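Local coordinates for protein glycoside Hydrolase (Bacteroides uniformis, PDB 5TA0) that probably hydrolyses agarose chains as part of an agarose-degrading pathway in a gut bacterium, and holds a neoagarooctaose in its glycan pocket, at residues A[68-71]-A[72-76]; A[405-408]-A[409-413]; A[43-46]-A[47-51]; A[128-131]-A[132-135]. One frame throughout, in Å; residues are numbered along the deposited sequence. Where two conformers were deposited one is given.

Contact 1: residues A[68-71]-A[72-76]; sequences DLRD and DLIRK
The guanidinium of R75 has the carboxylate of D71 at its edge, close to its own plane, and CB of the adjacent K76 over one face. R75 grips side-on: NE meets OD1 of D71 at 2.9 Å and NH1 meets OD2 of D71, also at 2.9 Å, one oxygen to each nitrogen. The two side chains run side by side, but their planes are turned 39° apart, and OD1 is approached from above the carboxylate. Bends at chi2 and chi3 fold the arginine back along the helix. One residue on, a second i to i+4 salt bridge joins NZ of K76 to OD2 of D72 at 2.9 Å; OD1 of D72 is hydrogen-bonded to Y407 OH. Behind these pairs the backbone widens into a pi-type turn: K76 N bonds to D71 O at 2.8 Å, and the carbonyl oxygen of R70 receives both I74 N and R75 N. D68 is the N-cap, its OD1 accepting from D71 N at 3.1 Å. The segment makes up helix 69-76 of a beta-alpha-beta unit, between strands 50-51 and 80-84. L69 and L73 lie against strand 405-407, while R70, bound to D61 and the carbonyl of I55, anchors the helix to neighbouring loops.

Contact 2: residues A[405-408]-A[409-413]; sequences YVYS and ELIKF
I411 sets its CG1-CD1 branch over one face of the Y407 ring, and this is the tight part of the contact. CG1 of I411 stands 3.8 Å from the ring centroid of Y407, only 9° off the normal, a CH-pi contact over the middle of the face, while CD1 of I411 reaches outward to CE1 of Y407 at 3.7 Å. With CG1 anti to the backbone N (chi1 -165°), the isoleucine lays its longer branch over the ring, and CG2 turns back to CB of Y407 at 3.7 Å. The hydroxyl of Y407 is hydrogen-bonded to D72 of helix 69-76. With an alanine instead of Y407, the CG1-CD1 branch of I411 would probably lose the ring face it rests on and D72 its hydroxyl partner. Between Y407 and I411 the chain leaves strand 405-407 and enters helix 411-416 through a type I turn, S408 to I411. S408 adds an ST turn, its OG accepting from L410 N at 3.0 Å; the same OG is hydrogen-bonded to the carbonyl oxygen of R390. The turn's own closing bond, I411 N to S408 O, is long and weak. The other side is looser and more polar. There E409 and K412, both partly exposed, pair through OE1 and NZ at 2.7 Å. A water bridges the two segments here, donating to Y407 O and to OE2 of E409.

Contact 3: residues A[43-46]-A[47-51]; sequences FNRP and KFINF
F43, just before the N-cap N44, meets F48 beside the short helix 45-48, which runs directly into strand 50-51, the first strand of the alpha/beta barrel, between strands 80-84 and 364-369. The two rings are nearly parallel, planes 16° apart, yet slid so far that the centroids are 5.8 Å apart and they barely overlap; CE1 of F43 approaches CD2 of F48 at 3.8 Å. I49 crosses F43 at about a right angle and uses CG1 and CD1 against the edge of that ring. The same CG1, anti to the carbonyl carbon (chi1 -51°), lies over one face of the R45 guanidinium, towards its rim, while CG2 of I49 comes within 3.6 Å of NH2 of R45. The isoleucine is wedged between an aromatic edge and a flat cation, which D78 and the carbonyls of W417 and V420 hold in place. On the polar side N44 and K47 cross similarly: OD1 of N44 accepts from K47 N at 3.1 Å, met well above the amide carbonyl plane. NZ of K47 is bonded to the carbonyl oxygens of T361 and I364 and, in one of its two conformers, to a water shared with ND2 of N44. R45 O takes both F48 N and I49 N. N50 turns back, its ND2 donating to P46 O at 3.1 Å, nearly in its own amide plane, and to the carbonyl oxygen of A367.

Contact 4: residues A[128-131]-A[132-135]; sequences HPYE and KYSN. With EDO (1,2-ethanediol), chain B; EDO (1,2-ethanediol), chain S.
Y130 O and E131 O accept from the amide three residues on, Y133 N at 2.9 Å and S134 N at 3.0 Å, so the chain runs as a 3-10 turn into strand 134-140 of the barrel, both donors standing well above the carbonyl planes. The Y130 and Y133 side chains cross obliquely, CD1 of Y130 lying 4.0 Å from CD2 of Y133. Three residues apart and with like chi1 values (-68° and -64°), the rings leave the same side of the turn and rest on R70, I74 and R75 of helix 69-76. An ethanediol, probably from the crystallisation liquor, lies against both rings: its C2 sits 3.8 Å above the centre of the Y130 ring, its C1 faces the edge of the Y133 ring, and its O2 donates to P129 O at 3.0 Å. Replacing Y130 with a serine would probably take away the floor under that diol and the contact of CD1 with CD2 of Y133. K132 runs extended past P129, its CE 3.4 Å from the same O2, and a water joins H128 O to K132 N. This surface thus offers an aromatic face to the diol's carbons and a carbonyl to its O2.

Overall arrangement
Helix 69-76 of contact 1 is the common neighbour. Contact 2 leans on it through a probable hydrogen bond, D72 OD1 to Y407 OH at 2.7 Å, and through L73 CD1 against I411 CD1. Contact 4 packs on another side, where R70 CB lies 3.6 Å from Y130 CZ; contacts 2 and 4 stay about 11 Å apart at their nearest atoms. Contact 3 holds strand 50-51, the element before the helix, and touches it where F51 CZ meets L73 CD2 at 3.8 Å; F413 CZ of contact 2 reaches I49 CD1. The L410 side chain lies about 11 Å from a galactose unit and that of N50 about 13 Å from an anhydrogalactose, so contacts 2 and 3 stand back from the glycan.

Contact 1: residues A[68-71]-A[72-76]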
loop_
_atom_site.group_PDB
_atom_site.type_symbol
_atom_site.label_atom_id
_atom_site.label_comp_id
_atom_site.label_asym_id
_atom_site.label_seq_id
_atom_site.Cartn_x
_atom_site.Cartn_y
_atom_site.Cartn_z
ATOM N N ASP A 68 8.987 -18.906 -22.034
ATOM C CA ASP A 68 9.226 -19.029 -20.588
ATOM C C ASP A 68 8.996 -17.663 -19.942
ATOM O O ASP A 68 9.923 -16.901 -19.671
ATOM C CB ASP A 68 10.612 -19.589 -20.267
ATOM C CG ASP A 68 10.761 -19.974 -18.799
ATOM O OD1 ASP A 68 9.905 -19.587 -17.974
ATOM O OD2 ASP A 68 11.745 -20.669 -18.451
ATOM N N LEU A 69 7.723 -17.388 -19.682
ATOM C CA LEU A 69 7.322 -16.097 -19.163
ATOM C C LEU A 69 7.718 -15.902 -17.688
ATOM O O LEU A 69 8.063 -14.793 -17.287
ATOM C CB LEU A 69 5.833 -15.871 -19.361
ATOM C CG LEU A 69 5.321 -14.479 -18.985
ATOM C CD1 LEU A 69 5.911 -13.385 -19.869
ATOM C CD2 LEU A 69 3.809 -14.471 -19.074
ATOM N N ARG A 70 7.687 -16.968 -16.886
ATOM C CA ARG A 70 8.206 -16.863 -15.507
ATOM C C ARG A 70 9.662 -16.396 -15.483
ATOM O O ARG A 70 10.055 -15.576 -14.659
ATOM C CB ARG A 70 8.112 -18.170 -14.746
ATOM C CG ARG A 70 6.721 -18.608 -14.392
ATOM C CD ARG A 70 6.753 -19.882 -13.550
ATOM N NE ARG A 70 5.409 -20.443 -13.398
ATOM C CZ ARG A 70 4.760 -21.162 -14.302
ATOM N NH1 ARG A 70 5.347 -21.464 -15.463
ATOM N NH2 ARG A 70 3.525 -21.595 -14.063
ATOM N N ASP A 71 10.499 -16.956 -16.365
ATOM C CA ASP A 71 11.898 -16.560 -16.383
ATOM C C ASP A 71 12.077 -15.088 -16.733
ATOM O O ASP A 71 12.972 -14.413 -16.213
ATOM C CB ASP A 71 12.700 -17.423 -17.358
ATOM C CG ASP A 71 14.185 -17.122 -17.302
ATOM O OD1 ASP A 71 14.791 -17.352 -16.248
ATOM O OD2 ASP A 71 14.715 -16.568 -18.278
ATOM N N ASP A 72 11.232 -14.596 -17.623
ATOM C CA ASP A 72 11.328 -13.203 -18.032
ATOM C C ASP A 72 10.799 -12.255 -16.941
ATOM O O ASP A 72 11.496 -11.344 -16.480
ATOM C CB ASP A 72 10.614 -12.976 -19.362
ATOM C CG ASP A 72 11.053 -11.683 -20.039
ATOM O OD1 ASP A 72 10.318 -10.674 -19.969
ATOM O OD2 ASP A 72 12.156 -11.655 -20.639
ATOM N N LEU A 73 9.591 -12.501 -16.470
ATOM C CA LEU A 73 8.974 -11.559 -15.548
ATOM C C LEU A 73 9.477 -11.720 -14.122
ATOM O O LEU A 73 9.878 -10.733 -13.487
ATOM C CB LEU A 73 7.463 -11.699 -15.604
ATOM C CG LEU A 73 6.633 -10.722 -14.770
ATOM C CD1 LEU A 73 7.082 -9.271 -14.858
ATOM C CD2 LEU A 73 5.155 -10.870 -15.154
ATOM N N ILE A 74 9.437 -12.935 -13.594
ATOM C CA ILE A 74 9.850 -13.146 -12.205
ATOM C C ILE A 74 11.385 -13.096 -12.075
ATOM O O ILE A 74 11.918 -12.301 -11.292
ATOM C CB ILE A 74 9.276 -14.456 -11.619
ATOM C CG1 ILE A 74 7.751 -14.379 -11.504
ATOM C CG2 ILE A 74 9.891 -14.741 -10.254
ATOM C CD1 ILE A 74 7.097 -15.709 -11.171
ATOM N N ARG A 75 12.089 -13.937 -12.825
ATOM C CA ARG A 75 13.538 -14.041 -12.623
ATOM C C ARG A 75 14.292 -12.825 -13.167
ATOM O O ARG A 75 15.024 -12.175 -12.428
ATOM C CB ARG A 75 14.080 -15.357 -13.191
ATOM C CG ARG A 75 15.539 -15.627 -12.828
ATOM C CD ARG A 75 16.601 -14.984 -13.711
ATOM N NE ARG A 75 16.389 -15.136 -15.153
ATOM C CZ ARG A 75 16.969 -14.379 -16.096
ATOM N NH1 ARG A 75 16.695 -14.589 -17.381
ATOM N NH2 ARG A 75 17.814 -13.399 -15.774
ATOM N N LYS A 76 14.108 -12.515 -14.448
ATOM C CA LYS A 76 14.896 -11.433 -15.063
ATOM C C LYS A 76 14.628 -10.063 -14.416
ATOM O O LYS A 76 15.559 -9.305 -14.172
ATOM C CB LYS A 76 14.653 -11.352 -16.574
ATOM C CG LYS A 76 15.431 -10.222 -17.221
ATOM C CD LYS A 76 15.367 -10.248 -18.736
ATOM C CE LYS A 76 14.158 -9.508 -19.259
ATOM N NZ LYS A 76 14.146 -9.518 -20.750
#

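Contact 2: residues A[405-408]-A[409-413]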
loop_
_atom_site.group_PDB
_atom_site.type_symbol
_atom_site.label_atom_id
_atom_site.label_comp_id
_atom_site.label_asym_id
_atom_site.label_seq_id
_atom_site.Cartn_x
_atom_site.Cartn_y
_atom_site.Cartn_z
ATOM N N TYR A 405 -0.572 -13.292 -26.130
ATOM C CA TYR A 405 -0.354 -12.279 -25.111
ATOM C C TYR A 405 1.062 -11.708 -25.138
ATOM O O TYR A 405 2.049 -12.437 -25.287
ATOM C CB TYR A 405 -0.626 -12.876 -23.727
ATOM C CG TYR A 405 -2.077 -12.992 -23.368
ATOM C CD1 TYR A 405 -2.802 -14.145 -23.605
ATOM C CD2 TYR A 405 -2.728 -11.932 -22.757
ATOM C CE1 TYR A 405 -4.134 -14.247 -23.233
ATOM C CE2 TYR A 405 -4.050 -12.020 -22.380
ATOM C CZ TYR A 405 -4.753 -13.181 -22.601
ATOM O OH TYR A 405 -6.050 -13.275 -22.220
ATOM N N VAL A 406 1.137 -10.404 -24.942
ATOM C CA VAL A 406 2.369 -9.646 -24.815
ATOM C C VAL A 406 2.229 -8.747 -23.568
ATOM O O VAL A 406 1.137 -8.572 -23.047
ATOM C CB VAL A 406 2.618 -8.769 -26.051
ATOM C CG1 VAL A 406 2.784 -9.650 -27.285
ATOM C CG2 VAL A 406 1.510 -7.732 -26.281
ATOM N N TYR A 407 3.317 -8.144 -23.113
ATOM C CA TYR A 407 3.216 -7.252 -21.947
ATOM C C TYR A 407 2.326 -6.065 -22.248
ATOM O O TYR A 407 2.380 -5.482 -23.342
ATOM C CB TYR A 407 4.574 -6.735 -21.508
ATOM C CG TYR A 407 5.453 -7.760 -20.827
ATOM C CD1 TYR A 407 5.005 -8.465 -19.708
ATOM C CD2 TYR A 407 6.750 -7.984 -21.261
ATOM C CE1 TYR A 407 5.817 -9.384 -19.069
ATOM C CE2 TYR A 407 7.570 -8.914 -20.631
ATOM C CZ TYR A 407 7.102 -9.611 -19.527
ATOM O OH TYR A 407 7.896 -10.541 -18.872
ATOM N N SER A 408 1.484 -5.709 -21.279
ATOM C CA SER A 408 0.828 -4.418 -21.251
ATOM C C SER A 408 1.857 -3.348 -20.905
ATOM O O SER A 408 3.040 -3.660 -20.689
ATOM C CB SER A 408 -0.289 -4.407 -20.228
ATOM O OG SER A 408 0.265 -4.335 -18.903
ATOM N N GLU A 409 1.438 -2.093 -20.765
ATOM C CA GLU A 409 2.377 -1.062 -20.366
ATOM C C GLU A 409 2.731 -1.144 -18.882
ATOM O O GLU A 409 3.680 -0.496 -18.463
ATOM C CB GLU A 409 1.873 0.337 -20.716
ATOM C CG GLU A 409 1.616 0.524 -22.218
ATOM C CD GLU A 409 2.840 0.208 -23.036
ATOM O OE1 GLU A 409 3.900 0.798 -22.765
ATOM O OE2 GLU A 409 2.797 -0.710 -23.895
ATOM N N LEU A 410 2.018 -1.969 -18.113
ATOM C CA LEU A 410 2.365 -2.091 -16.689
ATOM C C LEU A 410 3.744 -2.713 -16.472
ATOM O O LEU A 410 4.349 -2.511 -15.407
ATOM C CB LEU A 410 1.277 -2.869 -15.940
ATOM C CG LEU A 410 -0.145 -2.288 -16.017
ATOM C CD1 LEU A 410 -1.134 -3.092 -15.192
ATOM C CD2 LEU A 410 -0.210 -0.823 -15.613
ATOM N N ILE A 411 4.299 -3.394 -17.478
ATOM C CA ILE A 411 5.667 -3.903 -17.356
ATOM C C ILE A 411 6.670 -2.774 -17.135
ATOM O O ILE A 411 7.744 -2.985 -16.555
ATOM C CB ILE A 411 6.070 -4.782 -18.572
ATOM C CG1 ILE A 411 7.326 -5.613 -18.289
ATOM C CG2 ILE A 411 6.306 -3.955 -19.848
ATOM C CD1 ILE A 411 7.239 -6.563 -17.114
ATOM N N LYS A 412 6.342 -1.573 -17.592
ATOM C CA LYS A 412 7.250 -0.431 -17.440
ATOM C C LYS A 412 7.544 -0.116 -15.977
ATOM O O LYS A 412 8.614 0.399 -15.672
ATOM C CB LYS A 412 6.740 0.814 -18.172
ATOM C CG LYS A 412 6.890 0.704 -19.680
ATOM C CD LYS A 412 6.270 1.882 -20.398
ATOM C CE LYS A 412 6.797 2.046 -21.812
ATOM N NZ LYS A 412 6.571 0.896 -22.694
ATOM N N PHE A 413 6.612 -0.419 -15.068
ATOM C CA PHE A 413 6.903 -0.268 -13.631
ATOM C C PHE A 413 8.084 -1.153 -13.207
ATOM O O PHE A 413 8.989 -0.702 -12.530
ATOM C CB PHE A 413 5.665 -0.618 -12.801
ATOM C CG PHE A 413 5.911 -0.640 -11.313
ATOM C CD1 PHE A 413 5.899 0.518 -10.558
ATOM C CD2 PHE A 413 6.167 -1.835 -10.671
ATOM C CE1 PHE A 413 6.156 0.481 -9.207
ATOM C CE2 PHE A 413 6.412 -1.882 -9.303
ATOM C CZ PHE A 413 6.399 -0.720 -8.579
HETATM O O HOH W 1 1.352 -3.161 -24.500
#

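Contact 3: residues A[43-46]-A[47-51]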
loop_
_atom_site.group_PDB
_atom_site.type_symbol
_atom_site.label_atom_id
_atom_site.label_comp_id
_atom_site.label_asym_id
_atom_site.label_seq_id
_atom_site.Cartn_x
_atom_site.Cartn_y
_atom_site.Cartn_z
ATOM N N PHE A 43 16.214 -1.520 1.295
ATOM C CA PHE A 43 15.036 -1.691 0.444
ATOM C C PHE A 43 14.619 -3.143 0.514
ATOM O O PHE A 43 15.458 -4.040 0.498
ATOM C CB PHE A 43 15.353 -1.320 -1.015
ATOM C CG PHE A 43 14.147 -1.217 -1.909
ATOM C CD1 PHE A 43 13.061 -0.415 -1.559
ATOM C CD2 PHE A 43 14.086 -1.946 -3.094
ATOM C CE1 PHE A 43 11.963 -0.301 -2.403
ATOM C CE2 PHE A 43 12.982 -1.838 -3.917
ATOM C CZ PHE A 43 11.939 -1.013 -3.583
ATOM N N ASN A 44 13.330 -3.382 0.618
ATOM C CA ASN A 44 12.791 -4.731 0.704
ATOM C C ASN A 44 12.065 -5.047 -0.604
ATOM O O ASN A 44 10.876 -4.691 -0.776
ATOM C CB ASN A 44 11.871 -4.794 1.922
ATOM C CG ASN A 44 11.425 -6.195 2.243
ATOM O OD1 ASN A 44 11.223 -7.031 1.372
ATOM N ND2 ASN A 44 11.238 -6.459 3.534
ATOM N N ARG A 45 12.755 -5.670 -1.547
ATOM C CA ARG A 45 12.137 -5.950 -2.849
ATOM C C ARG A 45 10.902 -6.845 -2.744
ATOM O O ARG A 45 9.893 -6.542 -3.333
ATOM C CB ARG A 45 13.130 -6.483 -3.892
ATOM C CG ARG A 45 14.140 -5.478 -4.376
ATOM C CD ARG A 45 14.943 -6.015 -5.539
ATOM N NE ARG A 45 14.152 -6.282 -6.741
ATOM C CZ ARG A 45 13.810 -5.383 -7.665
ATOM N NH1 ARG A 45 14.163 -4.094 -7.557
ATOM N NH2 ARG A 45 13.103 -5.792 -8.726
ATOM N N PRO A 46 10.936 -7.933 -1.964
ATOM C CA PRO A 46 9.711 -8.734 -1.865
ATOM C C PRO A 46 8.496 -7.975 -1.340
ATOM O O PRO A 46 7.370 -8.193 -1.840
ATOM C CB PRO A 46 10.128 -9.885 -0.934
ATOM C CG PRO A 46 11.609 -10.009 -1.188
ATOM C CD PRO A 46 12.085 -8.623 -1.333
ATOM N N LYS A 47 8.699 -7.093 -0.370
ATOM C CA LYS A 47 7.617 -6.312 0.208
ATOM C C LYS A 47 7.003 -5.300 -0.755
ATOM O O LYS A 47 5.828 -4.959 -0.602
ATOM C CB LYS A 47 8.130 -5.554 1.439
ATOM C CG LYS A 47 7.041 -5.083 2.366
ATOM C CD LYS A 47 7.625 -4.815 3.742
ATOM C CE LYS A 47 8.455 -3.541 3.795
ATOM N NZ LYS A 47 8.883 -3.179 5.184
ATOM N N PHE A 48 7.793 -4.810 -1.715
ATOM C CA PHE A 48 7.406 -3.686 -2.577
ATOM C C PHE A 48 7.338 -3.959 -4.073
ATOM O O PHE A 48 6.454 -3.387 -4.756
ATOM C CB PHE A 48 8.337 -2.498 -2.346
ATOM C CG PHE A 48 8.197 -1.866 -0.997
ATOM C CD1 PHE A 48 6.967 -1.393 -0.541
ATOM C CD2 PHE A 48 9.303 -1.733 -0.166
ATOM C CE1 PHE A 48 6.859 -0.783 0.704
ATOM C CE2 PHE A 48 9.189 -1.127 1.080
ATOM C CZ PHE A 48 7.968 -0.661 1.513
ATOM N N ILE A 49 8.252 -4.747 -4.614
ATOM C CA ILE A 49 8.285 -4.995 -6.077
ATOM C C ILE A 49 7.649 -6.350 -6.334
ATOM O O ILE A 49 8.300 -7.393 -6.418
ATOM C CB ILE A 49 9.684 -4.905 -6.669
ATOM C CG1 ILE A 49 10.371 -3.600 -6.237
ATOM C CG2 ILE A 49 9.600 -5.061 -8.192
ATOM C CD1 ILE A 49 9.653 -2.316 -6.594
ATOM N N ASN A 50 6.326 -6.319 -6.445
ATOM C CA ASN A 50 5.534 -7.515 -6.479
ATOM C C ASN A 50 4.252 -7.252 -7.272
ATOM O O ASN A 50 4.016 -6.115 -7.717
ATOM C CB ASN A 50 5.259 -8.003 -5.055
ATOM C CG ASN A 50 4.549 -6.947 -4.244
ATOM O OD1 ASN A 50 3.500 -6.443 -4.692
ATOM N ND2 ASN A 50 5.086 -6.572 -3.090
ATOM N N PHE A 51 3.430 -8.288 -7.468
ATOM C CA PHE A 51 2.124 -8.126 -8.109
ATOM C C PHE A 51 1.169 -9.216 -7.658
ATOM O O PHE A 51 1.563 -10.168 -6.945
ATOM C CB PHE A 51 2.216 -7.992 -9.642
ATOM C CG PHE A 51 2.535 -9.256 -10.416
ATOM C CD1 PHE A 51 1.688 -9.712 -11.425
ATOM C CD2 PHE A 51 3.726 -9.944 -10.218
ATOM C CE1 PHE A 51 2.023 -10.812 -12.211
ATOM C CE2 PHE A 51 4.044 -11.061 -10.991
ATOM C CZ PHE A 51 3.192 -11.502 -11.973
HETATM O O HOH W 2 11.578 -4.326 5.506
#

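Contact 4: residues A[128-131]-A[132-135]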
loop_
_atom_site.group_PDB
_atom_site.type_symbol
_atom_site.label_atom_id
_atom_site.label_comp_id
_atom_site.label_asym_id
_atom_site.label_seq_id
_atom_site.Cartn_x
_atom_site.Cartn_y
_atom_site.Cartn_z
ATOM N N HIS A 128 8.074 -25.274 -8.783
ATOM C CA HIS A 128 8.670 -25.355 -7.455
ATOM C C HIS A 128 9.926 -24.480 -7.260
ATOM O O HIS A 128 10.098 -23.883 -6.205
ATOM C CB HIS A 128 8.957 -26.805 -7.064
ATOM C CG HIS A 128 7.724 -27.655 -7.016
ATOM N ND1 HIS A 128 7.767 -29.031 -6.985
ATOM C CD2 HIS A 128 6.407 -27.329 -7.031
ATOM C CE1 HIS A 128 6.541 -29.516 -6.978
ATOM N NE2 HIS A 128 5.690 -28.503 -7.009
ATOM N N PRO A 129 10.787 -24.359 -8.306
ATOM C CA PRO A 129 11.958 -23.483 -8.166
ATOM C C PRO A 129 11.636 -21.997 -7.981
ATOM O O PRO A 129 12.528 -21.243 -7.603
ATOM C CB PRO A 129 12.735 -23.726 -9.466
ATOM C CG PRO A 129 12.349 -25.107 -9.873
ATOM C CD PRO A 129 10.878 -25.163 -9.546
ATOM N N TYR A 130 10.390 -21.593 -8.244
ATOM C CA TYR A 130 9.984 -20.201 -8.061
ATOM C C TYR A 130 9.383 -19.919 -6.691
ATOM O O TYR A 130 9.006 -18.780 -6.425
ATOM C CB TYR A 130 9.014 -19.793 -9.167
ATOM C CG TYR A 130 9.683 -19.725 -10.515
ATOM C CD1 TYR A 130 10.293 -18.559 -10.936
ATOM C CD2 TYR A 130 9.691 -20.817 -11.380
ATOM C CE1 TYR A 130 10.901 -18.475 -12.174
ATOM C CE2 TYR A 130 10.318 -20.748 -12.619
ATOM C CZ TYR A 130 10.911 -19.567 -13.004
ATOM O OH TYR A 130 11.535 -19.455 -14.249
ATOM N N GLU A 131 9.330 -20.903 -5.800
ATOM C CA GLU A 131 8.808 -20.666 -4.445
ATOM C C GLU A 131 9.584 -19.597 -3.708
ATOM O O GLU A 131 9.002 -18.869 -2.887
ATOM C CB GLU A 131 8.785 -21.966 -3.641
ATOM C CG GLU A 131 7.674 -22.913 -4.095
ATOM C CD GLU A 131 7.731 -24.297 -3.488
ATOM O OE1 GLU A 131 6.821 -25.102 -3.779
ATOM O OE2 GLU A 131 8.638 -24.569 -2.672
ATOM N N LYS A 132 10.881 -19.464 -3.995
ATOM C CA LYS A 132 11.677 -18.412 -3.361
ATOM C C LYS A 132 11.218 -16.974 -3.688
ATOM O O LYS A 132 11.632 -16.035 -3.006
ATOM C CB LYS A 132 13.176 -18.581 -3.677
ATOM C CG LYS A 132 13.553 -18.400 -5.124
ATOM C CD LYS A 132 15.040 -18.649 -5.342
ATOM C CE LYS A 132 15.396 -18.400 -6.777
ATOM N NZ LYS A 132 16.789 -18.875 -7.032
ATOM N N TYR A 133 10.395 -16.825 -4.743
ATOM C CA TYR A 133 9.813 -15.530 -5.085
ATOM C C TYR A 133 8.406 -15.292 -4.502
ATOM O O TYR A 133 7.809 -14.256 -4.747
ATOM C CB TYR A 133 9.747 -15.366 -6.613
ATOM C CG TYR A 133 11.095 -15.333 -7.294
ATOM C CD1 TYR A 133 11.790 -14.150 -7.414
ATOM C CD2 TYR A 133 11.652 -16.481 -7.837
ATOM C CE1 TYR A 133 13.025 -14.086 -8.046
ATOM C CE2 TYR A 133 12.883 -16.441 -8.492
ATOM C CZ TYR A 133 13.565 -15.241 -8.580
ATOM O OH TYR A 133 14.776 -15.184 -9.228
ATOM N N SER A 134 7.884 -16.230 -3.725
ATOM C CA SER A 134 6.489 -16.223 -3.322
ATOM C C SER A 134 6.315 -16.155 -1.816
ATOM O O SER A 134 6.887 -16.972 -1.063
ATOM C CB SER A 134 5.836 -17.487 -3.860
ATOM O OG SER A 134 4.446 -17.510 -3.542
ATOM N N ASN A 135 5.523 -15.182 -1.374
ATOM C CA ASN A 135 5.058 -15.092 0.002
ATOM C C ASN A 135 3.580 -14.759 -0.099
ATOM O O ASN A 135 3.189 -13.625 -0.396
ATOM C CB ASN A 135 5.829 -14.026 0.755
ATOM C CG ASN A 135 5.525 -14.001 2.248
ATOM O OD1 ASN A 135 4.769 -14.824 2.740
ATOM N ND2 ASN A 135 6.125 -13.075 2.963
HETATM C C1 EDO B . 14.389 -18.887 -11.303
HETATM O O1 EDO B . 15.590 -19.115 -12.040
HETATM C C2 EDO B . 13.960 -20.195 -10.673
HETATM O O2 EDO B . 14.670 -20.326 -9.443
HETATM C C1 EDO S . 6.742 -9.483 3.169
HETATM O O1 EDO S . 7.689 -10.300 3.873
HETATM C C2 EDO S . 7.067 -9.538 1.697
HETATM O O2 EDO S . 7.347 -10.853 1.244
HETATM O O HOH W 3 12.254 -21.964 -4.649
#